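Local coordinates for protein D-hydantoinase (PDB 1NFG) that probably catalyses the stereospecific, zinc-dependent hydrolysis of the cyclic amide bond in D-hydantoin derivatives, at residues Met346-Val351 against Ile356-Phe361; Pro232-His237 against Ala370-Met375; Val78-Gly83 against Ser115-Gly120; Glu271-Pro276 against Pro287-Lys292. One frame throughout, in Å; residues are numbered along the deposited sequence.

Interaction 1: Met346-Val351 against Ile356-Phe361; sequences MVYQGV and ISLTQF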
loop_
_atom_site.group_PDB
_atom_site.type_symbol
_atom_site.label_atom_id
_atom_site.label_comp_id
_atom_site.label_asym_id
_atom_site.label_seq_id
_atom_site.Cartn_x
_atom_site.Cartn_y
_atom_site.Cartn_z
ATOM N N MET A 346 8.477 9.811 -30.845
ATOM C CA MET A 346 8.775 10.027 -29.435
ATOM C C MET A 346 8.680 8.743 -28.607
ATOM O O MET A 346 9.566 8.444 -27.810
ATOM C CB MET A 346 7.834 11.090 -28.869
ATOM C CG MET A 346 8.090 12.476 -29.420
ATOM S SD MET A 346 9.744 13.067 -29.000
ATOM C CE MET A 346 10.564 12.643 -30.410
ATOM N N VAL A 347 7.611 7.981 -28.789
ATOM C CA VAL A 347 7.456 6.740 -28.050
ATOM C C VAL A 347 8.543 5.760 -28.480
ATOM O O VAL A 347 9.088 5.023 -27.653
ATOM C CB VAL A 347 6.068 6.108 -28.297
ATOM C CG1 VAL A 347 6.015 4.699 -27.715
ATOM C CG2 VAL A 347 4.982 6.983 -27.674
ATOM N N TYR A 348 8.863 5.769 -29.775
ATOM C CA TYR A 348 9.883 4.879 -30.324
ATOM C C TYR A 348 11.259 5.108 -29.695
ATOM O O TYR A 348 12.063 4.178 -29.596
ATOM C CB TYR A 348 9.993 5.052 -31.844
ATOM C CG TYR A 348 10.993 4.104 -32.487
ATOM C CD1 TYR A 348 10.676 2.758 -32.693
ATOM C CD2 TYR A 348 12.279 4.537 -32.820
ATOM C CE1 TYR A 348 11.615 1.865 -33.209
ATOM C CE2 TYR A 348 13.222 3.654 -33.331
ATOM C CZ TYR A 348 12.885 2.320 -33.520
ATOM O OH TYR A 348 13.827 1.437 -33.984
ATOM N N GLN A 349 11.542 6.335 -29.277
ATOM C CA GLN A 349 12.838 6.603 -28.669
ATOM C C GLN A 349 13.001 5.743 -27.419
ATOM O O GLN A 349 14.113 5.481 -26.972
ATOM C CB GLN A 349 12.971 8.088 -28.313
ATOM C CG GLN A 349 12.827 9.008 -29.508
ATOM C CD GLN A 349 13.725 8.598 -30.663
ATOM O OE1 GLN A 349 14.950 8.699 -30.580
ATOM N NE2 GLN A 349 13.115 8.123 -31.747
ATOM N N GLY A 350 11.878 5.300 -26.867
ATOM C CA GLY A 350 11.922 4.474 -25.679
ATOM C C GLY A 350 12.497 3.103 -25.969
ATOM O O GLY A 350 13.062 2.460 -25.081
ATOM N N VAL A 351 12.350 2.637 -27.205
ATOM C CA VAL A 351 12.891 1.332 -27.540
ATOM C C VAL A 351 14.390 1.524 -27.734
ATOM O O VAL A 351 15.179 0.627 -27.455
ATOM C CB VAL A 351 12.222 0.712 -28.822
ATOM C CG1 VAL A 351 10.901 1.399 -29.108
ATOM C CG2 VAL A 351 13.149 0.779 -30.006
ATOM N N ILE A 356 11.583 0.496 -23.284
ATOM C CA ILE A 356 10.510 -0.369 -23.754
ATOM C C ILE A 356 11.044 -1.222 -24.910
ATOM O O ILE A 356 11.995 -0.821 -25.587
ATOM C CB ILE A 356 9.283 0.521 -24.187
ATOM C CG1 ILE A 356 8.003 -0.256 -23.982
ATOM C CG2 ILE A 356 9.398 1.010 -25.626
ATOM C CD1 ILE A 356 7.690 -0.450 -22.521
ATOM N N SER A 357 10.465 -2.397 -25.140
ATOM C CA SER A 357 10.960 -3.244 -26.228
ATOM C C SER A 357 10.411 -2.835 -27.598
ATOM O O SER A 357 9.443 -2.085 -27.690
ATOM C CB SER A 357 10.621 -4.713 -25.968
ATOM O OG SER A 357 9.301 -5.028 -26.369
ATOM N N LEU A 358 11.034 -3.341 -28.660
ATOM C CA LEU A 358 10.614 -3.035 -30.026
ATOM C C LEU A 358 9.202 -3.551 -30.252
ATOM O O LEU A 358 8.367 -2.910 -30.890
ATOM C CB LEU A 358 11.548 -3.708 -31.025
ATOM C CG LEU A 358 11.200 -3.530 -32.504
ATOM C CD1 LEU A 358 11.479 -2.094 -32.937
ATOM C CD2 LEU A 358 12.026 -4.498 -33.330
ATOM N N THR A 359 8.953 -4.727 -29.707
ATOM C CA THR A 359 7.672 -5.377 -29.838
ATOM C C THR A 359 6.578 -4.681 -29.019
ATOM O O THR A 359 5.414 -4.660 -29.426
ATOM C CB THR A 359 7.833 -6.870 -29.455
ATOM O OG1 THR A 359 7.476 -7.677 -30.581
ATOM C CG2 THR A 359 6.983 -7.242 -28.246
ATOM N N GLN A 360 6.948 -4.113 -27.871
ATOM C CA GLN A 360 5.982 -3.406 -27.030
ATOM C C GLN A 360 5.604 -2.080 -27.688
ATOM O O GLN A 360 4.485 -1.599 -27.533
ATOM C CB GLN A 360 6.562 -3.136 -25.639
ATOM C CG GLN A 360 6.706 -4.377 -24.780
ATOM C CD GLN A 360 7.333 -4.086 -23.427
ATOM O OE1 GLN A 360 8.389 -3.450 -23.339
ATOM N NE2 GLN A 360 6.689 -4.562 -22.364
ATOM N N PHE A 361 6.548 -1.493 -28.417
ATOM C CA PHE A 361 6.301 -0.245 -29.119
ATOM C C PHE A 361 5.028 -0.392 -29.954
ATOM O O PHE A 361 4.115 0.429 -29.864
ATOM C CB PHE A 361 7.475 0.075 -30.034
ATOM C CG PHE A 361 7.204 1.197 -30.996
ATOM C CD1 PHE A 361 7.154 2.516 -30.557
ATOM C CD2 PHE A 361 7.008 0.935 -32.349
ATOM C CE1 PHE A 361 6.917 3.560 -31.453
ATOM C CE2 PHE A 361 6.771 1.965 -33.250
ATOM C CZ PHE A 361 6.727 3.283 -32.801
HETATM O O HOH W 1 14.512 -1.618 -26.085
#

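Interaction 2: Pro232-His237 against Ala370-Met375; sequences PIYIVH and AKVFGM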
loop_
_atom_site.group_PDB
_atom_site.type_symbol
_atom_site.label_atom_id
_atom_site.label_comp_id
_atom_site.label_asym_id
_atom_site.label_seq_id
_atom_site.Cartn_x
_atom_site.Cartn_y
_atom_site.Cartn_z
ATOM N N PRO A 232 -16.658 -1.474 -16.490
ATOM C CA PRO A 232 -15.283 -1.213 -16.909
ATOM C C PRO A 232 -15.153 0.293 -17.082
ATOM O O PRO A 232 -16.120 0.958 -17.447
ATOM C CB PRO A 232 -15.187 -1.952 -18.237
ATOM C CG PRO A 232 -16.591 -1.827 -18.778
ATOM C CD PRO A 232 -17.423 -2.136 -17.563
ATOM N N ILE A 233 -13.968 0.830 -16.817
ATOM C CA ILE A 233 -13.744 2.261 -16.959
ATOM C C ILE A 233 -12.343 2.476 -17.509
ATOM O O ILE A 233 -11.453 1.650 -17.296
ATOM C CB ILE A 233 -13.906 2.987 -15.603
ATOM C CG1 ILE A 233 -13.841 4.495 -15.807
ATOM C CG2 ILE A 233 -12.818 2.550 -14.639
ATOM C CD1 ILE A 233 -14.246 5.280 -14.591
ATOM N N TYR A 234 -12.154 3.585 -18.216
ATOM C CA TYR A 234 -10.879 3.898 -18.831
ATOM C C TYR A 234 -10.409 5.280 -18.389
ATOM O O TYR A 234 -11.054 6.283 -18.687
ATOM C CB TYR A 234 -11.052 3.833 -20.350
ATOM C CG TYR A 234 -9.818 4.095 -21.190
ATOM C CD1 TYR A 234 -9.393 5.394 -21.457
ATOM C CD2 TYR A 234 -9.117 3.037 -21.783
ATOM C CE1 TYR A 234 -8.301 5.638 -22.304
ATOM C CE2 TYR A 234 -8.028 3.265 -22.632
ATOM C CZ TYR A 234 -7.629 4.567 -22.889
ATOM O OH TYR A 234 -6.574 4.804 -23.741
ATOM N N ILE A 235 -9.293 5.336 -17.669
ATOM C CA ILE A 235 -8.786 6.614 -17.207
ATOM C C ILE A 235 -7.825 7.188 -18.233
ATOM O O ILE A 235 -6.763 6.617 -18.493
ATOM C CB ILE A 235 -8.077 6.495 -15.817
ATOM C CG1 ILE A 235 -9.104 6.471 -14.682
ATOM C CG2 ILE A 235 -7.195 7.721 -15.568
ATOM C CD1 ILE A 235 -10.155 5.423 -14.795
ATOM N N VAL A 236 -8.206 8.318 -18.823
ATOM C CA VAL A 236 -7.359 8.964 -19.815
ATOM C C VAL A 236 -6.223 9.704 -19.125
ATOM O O VAL A 236 -6.323 10.076 -17.959
ATOM C CB VAL A 236 -8.159 9.967 -20.704
ATOM C CG1 VAL A 236 -9.331 9.260 -21.357
ATOM C CG2 VAL A 236 -8.636 11.157 -19.877
ATOM N N HIS A 237 -5.145 9.912 -19.870
ATOM C CA HIS A 237 -3.944 10.579 -19.392
ATOM C C HIS A 237 -3.570 10.456 -17.909
ATOM O O HIS A 237 -3.703 11.412 -17.147
ATOM C CB HIS A 237 -3.958 12.065 -19.793
ATOM C CG HIS A 237 -5.211 12.798 -19.413
ATOM N ND1 HIS A 237 -5.818 12.657 -18.184
ATOM C CD2 HIS A 237 -5.949 13.708 -20.094
ATOM C CE1 HIS A 237 -6.876 13.447 -18.124
ATOM N NE2 HIS A 237 -6.976 14.095 -19.269
ATOM N N ALA A 370 -6.239 -0.607 -30.518
ATOM C CA ALA A 370 -7.174 -1.191 -31.468
ATOM C C ALA A 370 -8.018 -2.250 -30.774
ATOM O O ALA A 370 -9.231 -2.320 -30.971
ATOM C CB ALA A 370 -6.412 -1.811 -32.633
ATOM N N LYS A 371 -7.370 -3.078 -29.963
ATOM C CA LYS A 371 -8.082 -4.123 -29.247
ATOM C C LYS A 371 -9.120 -3.536 -28.304
ATOM O O LYS A 371 -10.298 -3.882 -28.377
ATOM C CB LYS A 371 -7.112 -4.984 -28.439
ATOM C CG LYS A 371 -6.302 -5.969 -29.251
ATOM C CD LYS A 371 -5.385 -6.767 -28.347
ATOM C CE LYS A 371 -4.653 -7.857 -29.107
ATOM N NZ LYS A 371 -3.695 -8.573 -28.222
ATOM N N VAL A 372 -8.683 -2.644 -27.424
ATOM C CA VAL A 372 -9.587 -2.040 -26.455
ATOM C C VAL A 372 -10.782 -1.333 -27.083
ATOM O O VAL A 372 -11.922 -1.592 -26.709
ATOM C CB VAL A 372 -8.834 -1.038 -25.546
ATOM C CG1 VAL A 372 -9.806 -0.345 -24.593
ATOM C CG2 VAL A 372 -7.755 -1.774 -24.768
ATOM N N PHE A 373 -10.525 -0.462 -28.052
ATOM C CA PHE A 373 -11.601 0.290 -28.680
ATOM C C PHE A 373 -12.325 -0.345 -29.874
ATOM O O PHE A 373 -12.837 0.354 -30.745
ATOM C CB PHE A 373 -11.076 1.683 -29.010
ATOM C CG PHE A 373 -10.686 2.461 -27.787
ATOM C CD1 PHE A 373 -11.665 3.012 -26.956
ATOM C CD2 PHE A 373 -9.350 2.580 -27.413
ATOM C CE1 PHE A 373 -11.321 3.668 -25.765
ATOM C CE2 PHE A 373 -8.990 3.233 -26.224
ATOM C CZ PHE A 373 -9.981 3.778 -25.398
ATOM N N GLY A 374 -12.374 -1.674 -29.880
ATOM C CA GLY A 374 -13.071 -2.442 -30.904
ATOM C C GLY A 374 -12.791 -2.234 -32.378
ATOM O O GLY A 374 -13.722 -2.064 -33.160
ATOM N N MET A 375 -11.521 -2.267 -32.765
ATOM C CA MET A 375 -11.137 -2.092 -34.163
ATOM C C MET A 375 -10.186 -3.210 -34.580
ATOM O O MET A 375 -9.629 -3.185 -35.679
ATOM C CB MET A 375 -10.431 -0.754 -34.354
ATOM C CG MET A 375 -11.230 0.443 -33.902
ATOM S SD MET A 375 -10.330 1.960 -34.222
ATOM C CE MET A 375 -9.210 1.997 -32.824
#

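Interaction 3: Val78-Gly83 against Ser115-Gly120; sequences VAAACG and SAIDYG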
loop_
_atom_site.group_PDB
_atom_site.type_symbol
_atom_site.label_atom_id
_atom_site.label_comp_id
_atom_site.label_asym_id
_atom_site.label_seq_id
_atom_site.Cartn_x
_atom_site.Cartn_y
_atom_site.Cartn_z
ATOM N N VAL A 78 -3.506 14.976 -41.721
ATOM C CA VAL A 78 -2.374 14.950 -42.631
ATOM C C VAL A 78 -1.103 14.809 -41.805
ATOM O O VAL A 78 -0.211 14.032 -42.155
ATOM C CB VAL A 78 -2.302 16.237 -43.504
ATOM C CG1 VAL A 78 -0.947 16.332 -44.217
ATOM C CG2 VAL A 78 -3.420 16.212 -44.538
ATOM N N ALA A 79 -1.026 15.558 -40.706
ATOM C CA ALA A 79 0.136 15.498 -39.825
ATOM C C ALA A 79 0.221 14.092 -39.228
ATOM O O ALA A 79 1.301 13.507 -39.120
ATOM C CB ALA A 79 0.011 16.534 -38.721
ATOM N N ALA A 80 -0.932 13.548 -38.857
ATOM C CA ALA A 80 -0.982 12.214 -38.287
ATOM C C ALA A 80 -0.334 11.215 -39.247
ATOM O O ALA A 80 0.510 10.409 -38.846
ATOM C CB ALA A 80 -2.427 11.818 -38.009
ATOM N N ALA A 81 -0.726 11.276 -40.515
ATOM C CA ALA A 81 -0.194 10.369 -41.526
ATOM C C ALA A 81 1.313 10.507 -41.647
ATOM O O ALA A 81 2.036 9.513 -41.681
ATOM C CB ALA A 81 -0.848 10.644 -42.871
ATOM N N CYS A 82 1.785 11.745 -41.716
ATOM C CA CYS A 82 3.210 11.991 -41.838
ATOM C C CYS A 82 3.949 11.499 -40.604
ATOM O O CYS A 82 5.172 11.351 -40.623
ATOM C CB CYS A 82 3.473 13.485 -42.039
ATOM S SG CYS A 82 2.942 14.113 -43.653
ATOM N N GLY A 83 3.201 11.246 -39.533
ATOM C CA GLY A 83 3.802 10.776 -38.301
ATOM C C GLY A 83 3.675 9.278 -38.116
ATOM O O GLY A 83 4.068 8.735 -37.079
ATOM N N SER A 115 -10.746 13.937 -43.967
ATOM C CA SER A 115 -9.729 13.206 -43.202
ATOM C C SER A 115 -8.735 12.465 -44.078
ATOM O O SER A 115 -9.128 11.630 -44.897
ATOM C CB SER A 115 -10.380 12.173 -42.288
ATOM O OG SER A 115 -11.196 12.793 -41.322
ATOM N N ALA A 116 -7.449 12.750 -43.890
ATOM C CA ALA A 116 -6.409 12.077 -44.661
ATOM C C ALA A 116 -6.333 10.602 -44.262
ATOM O O ALA A 116 -5.927 9.762 -45.067
ATOM C CB ALA A 116 -5.065 12.747 -44.428
ATOM N N ILE A 117 -6.732 10.298 -43.025
ATOM C CA ILE A 117 -6.694 8.932 -42.499
ATOM C C ILE A 117 -8.038 8.545 -41.892
ATOM O O ILE A 117 -8.910 9.393 -41.705
ATOM C CB ILE A 117 -5.614 8.783 -41.402
ATOM C CG1 ILE A 117 -6.025 9.605 -40.170
ATOM C CG2 ILE A 117 -4.259 9.248 -41.937
ATOM C CD1 ILE A 117 -5.034 9.597 -39.014
ATOM N N ASP A 118 -8.192 7.260 -41.579
ATOM C CA ASP A 118 -9.426 6.743 -40.996
ATOM C C ASP A 118 -9.652 7.279 -39.585
ATOM O O ASP A 118 -8.704 7.669 -38.898
ATOM C CB ASP A 118 -9.403 5.210 -41.020
ATOM C CG ASP A 118 -9.622 4.649 -42.428
ATOM O OD1 ASP A 118 -9.490 5.428 -43.395
ATOM O OD2 ASP A 118 -9.922 3.442 -42.574
ATOM N N TYR A 119 -10.913 7.306 -39.158
ATOM C CA TYR A 119 -11.251 7.850 -37.847
ATOM C C TYR A 119 -12.534 7.284 -37.250
ATOM O O TYR A 119 -13.444 6.871 -37.972
ATOM C CB TYR A 119 -11.387 9.368 -37.959
ATOM C CG TYR A 119 -12.450 9.785 -38.952
ATOM C CD1 TYR A 119 -13.800 9.796 -38.599
ATOM C CD2 TYR A 119 -12.115 10.072 -40.277
ATOM C CE1 TYR A 119 -14.793 10.072 -39.543
ATOM C CE2 TYR A 119 -13.099 10.349 -41.230
ATOM C CZ TYR A 119 -14.433 10.344 -40.856
ATOM O OH TYR A 119 -15.404 10.591 -41.801
ATOM N N GLY A 120 -12.583 7.275 -35.919
ATOM C CA GLY A 120 -13.746 6.802 -35.186
ATOM C C GLY A 120 -14.091 7.918 -34.215
ATOM O O GLY A 120 -13.375 8.923 -34.178
#

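Interaction 4: Glu271-Pro276 against Pro287-Lys292; sequences EDLERP and PPARAK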
loop_
_atom_site.group_PDB
_atom_site.type_symbol
_atom_site.label_atom_id
_atom_site.label_comp_id
_atom_site.label_asym_id
_atom_site.label_seq_id
_atom_site.Cartn_x
_atom_site.Cartn_y
_atom_site.Cartn_z
ATOM N N GLU A 271 8.677 22.135 -14.771
ATOM C CA GLU A 271 9.704 23.160 -14.904
ATOM C C GLU A 271 9.650 23.786 -16.294
ATOM O O GLU A 271 10.112 24.908 -16.498
ATOM C CB GLU A 271 11.096 22.581 -14.648
ATOM C CG GLU A 271 11.434 22.365 -13.176
ATOM C CD GLU A 271 10.500 21.381 -12.489
ATOM O OE1 GLU A 271 10.314 20.264 -13.025
ATOM O OE2 GLU A 271 9.959 21.720 -11.410
ATOM N N ASP A 272 9.080 23.059 -17.251
ATOM C CA ASP A 272 8.955 23.573 -18.611
ATOM C C ASP A 272 8.026 24.794 -18.648
ATOM O O ASP A 272 8.147 25.650 -19.529
ATOM C CB ASP A 272 8.415 22.487 -19.554
ATOM C CG ASP A 272 9.459 21.441 -19.905
ATOM O OD1 ASP A 272 10.556 21.832 -20.362
ATOM O OD2 ASP A 272 9.181 20.230 -19.734
ATOM N N LEU A 273 7.098 24.871 -17.696
ATOM C CA LEU A 273 6.175 25.997 -17.632
ATOM C C LEU A 273 6.885 27.237 -17.106
ATOM O O LEU A 273 6.297 28.313 -17.014
ATOM C CB LEU A 273 4.982 25.675 -16.730
ATOM C CG LEU A 273 3.917 24.744 -17.305
ATOM C CD1 LEU A 273 4.480 23.352 -17.447
ATOM C CD2 LEU A 273 2.720 24.713 -16.390
ATOM N N GLU A 274 8.158 27.083 -16.758
ATOM C CA GLU A 274 8.931 28.198 -16.241
ATOM C C GLU A 274 9.866 28.760 -17.289
ATOM O O GLU A 274 10.588 29.717 -17.027
ATOM C CB GLU A 274 9.726 27.766 -15.015
ATOM C CG GLU A 274 8.844 27.338 -13.863
ATOM C CD GLU A 274 9.630 27.055 -12.607
ATOM O OE1 GLU A 274 10.447 26.107 -12.617
ATOM O OE2 GLU A 274 9.429 27.787 -11.615
ATOM N N ARG A 275 9.865 28.156 -18.472
ATOM C CA ARG A 275 10.706 28.648 -19.548
ATOM C C ARG A 275 10.359 30.126 -19.668
ATOM O O ARG A 275 9.187 30.504 -19.618
ATOM C CB ARG A 275 10.396 27.907 -20.847
ATOM C CG ARG A 275 10.849 26.458 -20.857
ATOM C CD ARG A 275 10.177 25.707 -21.989
ATOM N NE ARG A 275 10.654 24.334 -22.128
ATOM C CZ ARG A 275 11.858 24.006 -22.584
ATOM N NH1 ARG A 275 12.711 24.955 -22.946
ATOM N NH2 ARG A 275 12.208 22.730 -22.689
ATOM N N PRO A 276 11.377 30.980 -19.831
ATOM C CA PRO A 276 11.229 32.435 -19.949
ATOM C C PRO A 276 10.440 32.971 -21.143
ATOM O O PRO A 276 10.246 32.288 -22.149
ATOM C CB PRO A 276 12.674 32.915 -19.968
ATOM C CG PRO A 276 13.340 31.829 -20.774
ATOM C CD PRO A 276 12.760 30.570 -20.148
ATOM N N PRO A 287 -3.883 16.994 -17.443
ATOM C CA PRO A 287 -3.323 17.503 -16.187
ATOM C C PRO A 287 -1.960 18.141 -16.423
ATOM O O PRO A 287 -1.369 17.981 -17.492
ATOM C CB PRO A 287 -3.260 16.258 -15.317
ATOM C CG PRO A 287 -4.484 15.518 -15.738
ATOM C CD PRO A 287 -4.403 15.627 -17.250
ATOM N N PRO A 288 -1.436 18.868 -15.426
ATOM C CA PRO A 288 -0.136 19.535 -15.556
ATOM C C PRO A 288 1.048 18.596 -15.732
ATOM O O PRO A 288 1.012 17.443 -15.302
ATOM C CB PRO A 288 -0.013 20.326 -14.247
ATOM C CG PRO A 288 -1.407 20.428 -13.744
ATOM C CD PRO A 288 -1.997 19.095 -14.085
ATOM N N ALA A 289 2.104 19.111 -16.357
ATOM C CA ALA A 289 3.328 18.349 -16.544
ATOM C C ALA A 289 3.836 18.045 -15.136
ATOM O O ALA A 289 3.800 18.910 -14.257
ATOM C CB ALA A 289 4.345 19.178 -17.294
ATOM N N ARG A 290 4.313 16.825 -14.922
ATOM C CA ARG A 290 4.800 16.426 -13.610
ATOM C C ARG A 290 6.313 16.549 -13.426
ATOM O O ARG A 290 6.904 17.573 -13.767
ATOM C CB ARG A 290 4.343 14.999 -13.330
ATOM C CG ARG A 290 2.837 14.816 -13.463
ATOM C CD ARG A 290 2.085 15.867 -12.662
ATOM N NE ARG A 290 0.667 15.544 -12.535
ATOM C CZ ARG A 290 -0.234 16.345 -11.974
ATOM N NH1 ARG A 290 0.133 17.525 -11.485
ATOM N NH2 ARG A 290 -1.502 15.964 -11.899
ATOM N N ALA A 291 6.940 15.512 -12.876
ATOM C CA ALA A 291 8.384 15.529 -12.654
ATOM C C ALA A 291 9.057 14.329 -13.308
ATOM O O ALA A 291 8.381 13.377 -13.711
ATOM C CB ALA A 291 8.676 15.537 -11.169
ATOM N N LYS A 292 10.385 14.369 -13.404
ATOM C CA LYS A 292 11.134 13.274 -14.008
ATOM C C LYS A 292 10.892 11.932 -13.328
ATOM O O LYS A 292 10.872 10.893 -13.992
ATOM C CB LYS A 292 12.631 13.577 -13.998
ATOM C CG LYS A 292 13.021 14.734 -14.903
ATOM C CD LYS A 292 14.529 14.911 -14.985
ATOM C CE LYS A 292 14.905 16.033 -15.953
ATOM N NZ LYS A 292 16.387 16.212 -16.062
#

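Interaction 1: Met346-Val351 against Ile356-Phe361
Tyr348 and Phe361 pack T-shaped, with centroids 5.2 Å apart and planes at 82°. Tyr348 presents its CD1 edge over the centre of one Phe361 face; with CG anti to the backbone N (chi1 -177°), the tyrosine ring leans across the phenylalanine and does not lie alongside it.

Aliphatic groups flank the pair. Leu358 CD1 lies at the edge of the tyrosine ring, 4.0 Å from Tyr348 CE1, while Val347 CG1 abuts the rim of the other ring, 3.8 Å from Phe361 CD1. Val351 uses its CG1 branch twice, against Phe361 CB and against Ile356 CG2.

Polar contacts bind the backbones at the connection. Ile356 N donates to Gly350 O at 3.0 Å. One water donates to both Val351 O and Ile356 O, at 2.7 Å each, bridging the two segments. Within 356-361, Gln360 N donates to Ser357 OG (2.9 Å), and Ser357 N returns a nearly straight bond to Gln360 OE1, 2.9 Å long and on a lone pair in the amide plane.

Farther out, Phe50 of strand 48-58 meets the Phe361 ring and Trp393 the Tyr348 ring. The whole is a helix-loop-helix connection in the amidohydrolase fold, in which helix 343-352 passes into helix 358-372 and a Ser357-Gln360 capping box starts the second helix.

Interaction 2: Pro232-His237 against Ala370-Met375
Tyr234, in the short strand 233-235, faces Val372 and Phe373 at the C-terminal end of helix 358-372, and the backbones stay well apart: the closest CA atoms, those of Tyr234 and Val372, are separated by 9.7 Å. The helix stops in a Schellman motif, with Met375 N bonded to Ala370 O at 2.9 Å, a weak bond from Gly374 N to Lys371 O, and Gly374 as the C-prime residue with positive phi. The strand belongs to the parallel strands of the TIM barrel, between 178-180 and 257-262. Ile233 and Ile235 pack on helix 212-229 outside the barrel, whereas Tyr234 reaches Met179 on the adjacent strand and Val56 on strand 48-58, consistent with a place in the barrel interior.

The gap is spanned by aromatic side chains. Phe373 sends its edge onto the Tyr234 ring, centroids 5.0 Å apart and planes at 68°. Its CZ sits above one tyrosine face, displaced toward the rim, nearest to Tyr234 CE2 at 3.4 Å. In Tyr234, CG is anti to the backbone N (chi1 -178°), extending the ring toward the helix end. Val372 CG1 lies over one face of the Phe373 ring and is 4.5 Å from Tyr234 CD2, a marginal contact. Beyond the rings, Tyr234 OH is hydrogen-bonded to Glu260 OE1, while Glu260 OE2 accepts from the backbone N of His237, a zinc ligand.

Interaction 3: Val78-Gly83 against Ser115-Gly120
Ile117 carries most of this contact by dividing its two branches between adjacent alanines of helix 73-82. Its CD1 reaches Ala80 CB at 3.6 Å, and its CG2 lies against Ala81 CB at 3.8 Å. The torsions account for the split: CG1 stands between the backbone N and the carbonyl carbon (chi1 67°), and the chain then runs on extended (chi2 -178°), which carries CD1 to one methyl while CG2 is left for the next. A turn earlier in the helix, Val78 CG2 meets Ala116 CB at 3.8 Å. Although the Val78 CB points away from the loop, this branch still gets there, because the backbones are close, with Val78 CA and Ala116 CA 5.4 Å apart. Small side chains on the helix let the isoleucine approach to within methyl contact; no hydrogen bond joins the two segments.

The next shell fixes both partners. Thr77 OG1 of the same helix is hydrogen-bonded to Ala116 N, tying the loop to the helix just beside the apolar contact. Ile88 of strand 85-93 touches both Ala80 and Ile117, and Tyr440 packs on Val78 and Ala116. Farther along, Asp118 is gripped by salt bridges to Arg430 and Lys379, and Gly120 pairs through its backbone with Ile88 and Asp90. Helix 73-82 thus lies against the entry of strand 118-124, beside the parallel strand 85-93, as expected for the helix-on-strand packing of an amidohydrolase TIM barrel.

Interaction 4: Glu271-Pro276 against Pro287-Lys292
Leu273 meets Ala289 through a single methyl. The CB of Leu273 is directed toward segment 287-292 yet remains 6.6 Å from Ala289 CB. At CG, anti to the carbonyl carbon and beside the backbone N (chi1 -76°), the chain forks. CD1 goes to Ala289 CB, 4.2 Å away, a loose van der Waals contact; CD2 makes no contact with 287-292. Ala207 of helix 204-208 touches both Leu273 and Pro288, joining the two segments from a third element.

Both segments belong to the long connection that follows barrel strand 257-262 and leads into helix 292-303, the kind of excursion that in TIM-barrel enzymes surrounds the catalytic mouth. The 3-10 turn 271-274 is the outer part of it. There Asp272 OD1 forms a salt bridge with Arg275 NH2 at 3.0 Å; the hydrogen bonds to it from NH2 and NE are both weak. Glu271 curls its carboxylate toward the other segment, but OE1 is merely near Arg290 O, 4.4 Å away and not bonded; it has a weak hydrogen bond with Thr269 OG1.

In the other segment, the backbone of Arg290 is hydrogen-bonded to that of Lys270, and its guanidinium is directed to other partners: NH2 forms a salt bridge with Glu215, NE donates to Thr239 OG1 and NH1 to Arg210 O. Pro287, preceded by a cis peptide bond, follows Thr286, a probable substrate-binding residue.

Interactions 2 and 4 adjoin at the dinuclear zinc site, where His237 CE1 of the first lies 3.4 Å from Pro287 CD of the second, though their centres are 27 Å apart. Interactions 1 and 2 use the two ends of helix 358-372, with centres 20 Å apart and nearest atoms about 10 Å apart. This helix also reaches another subunit: Thr359 of interaction 1 packs on Lys371 of the second subunit. Interaction 3 comes within about 6 Å of interaction 2 and about 7 Å of interaction 1 at nearest atoms, but lies away from the metals and about 20 Å from interaction 4.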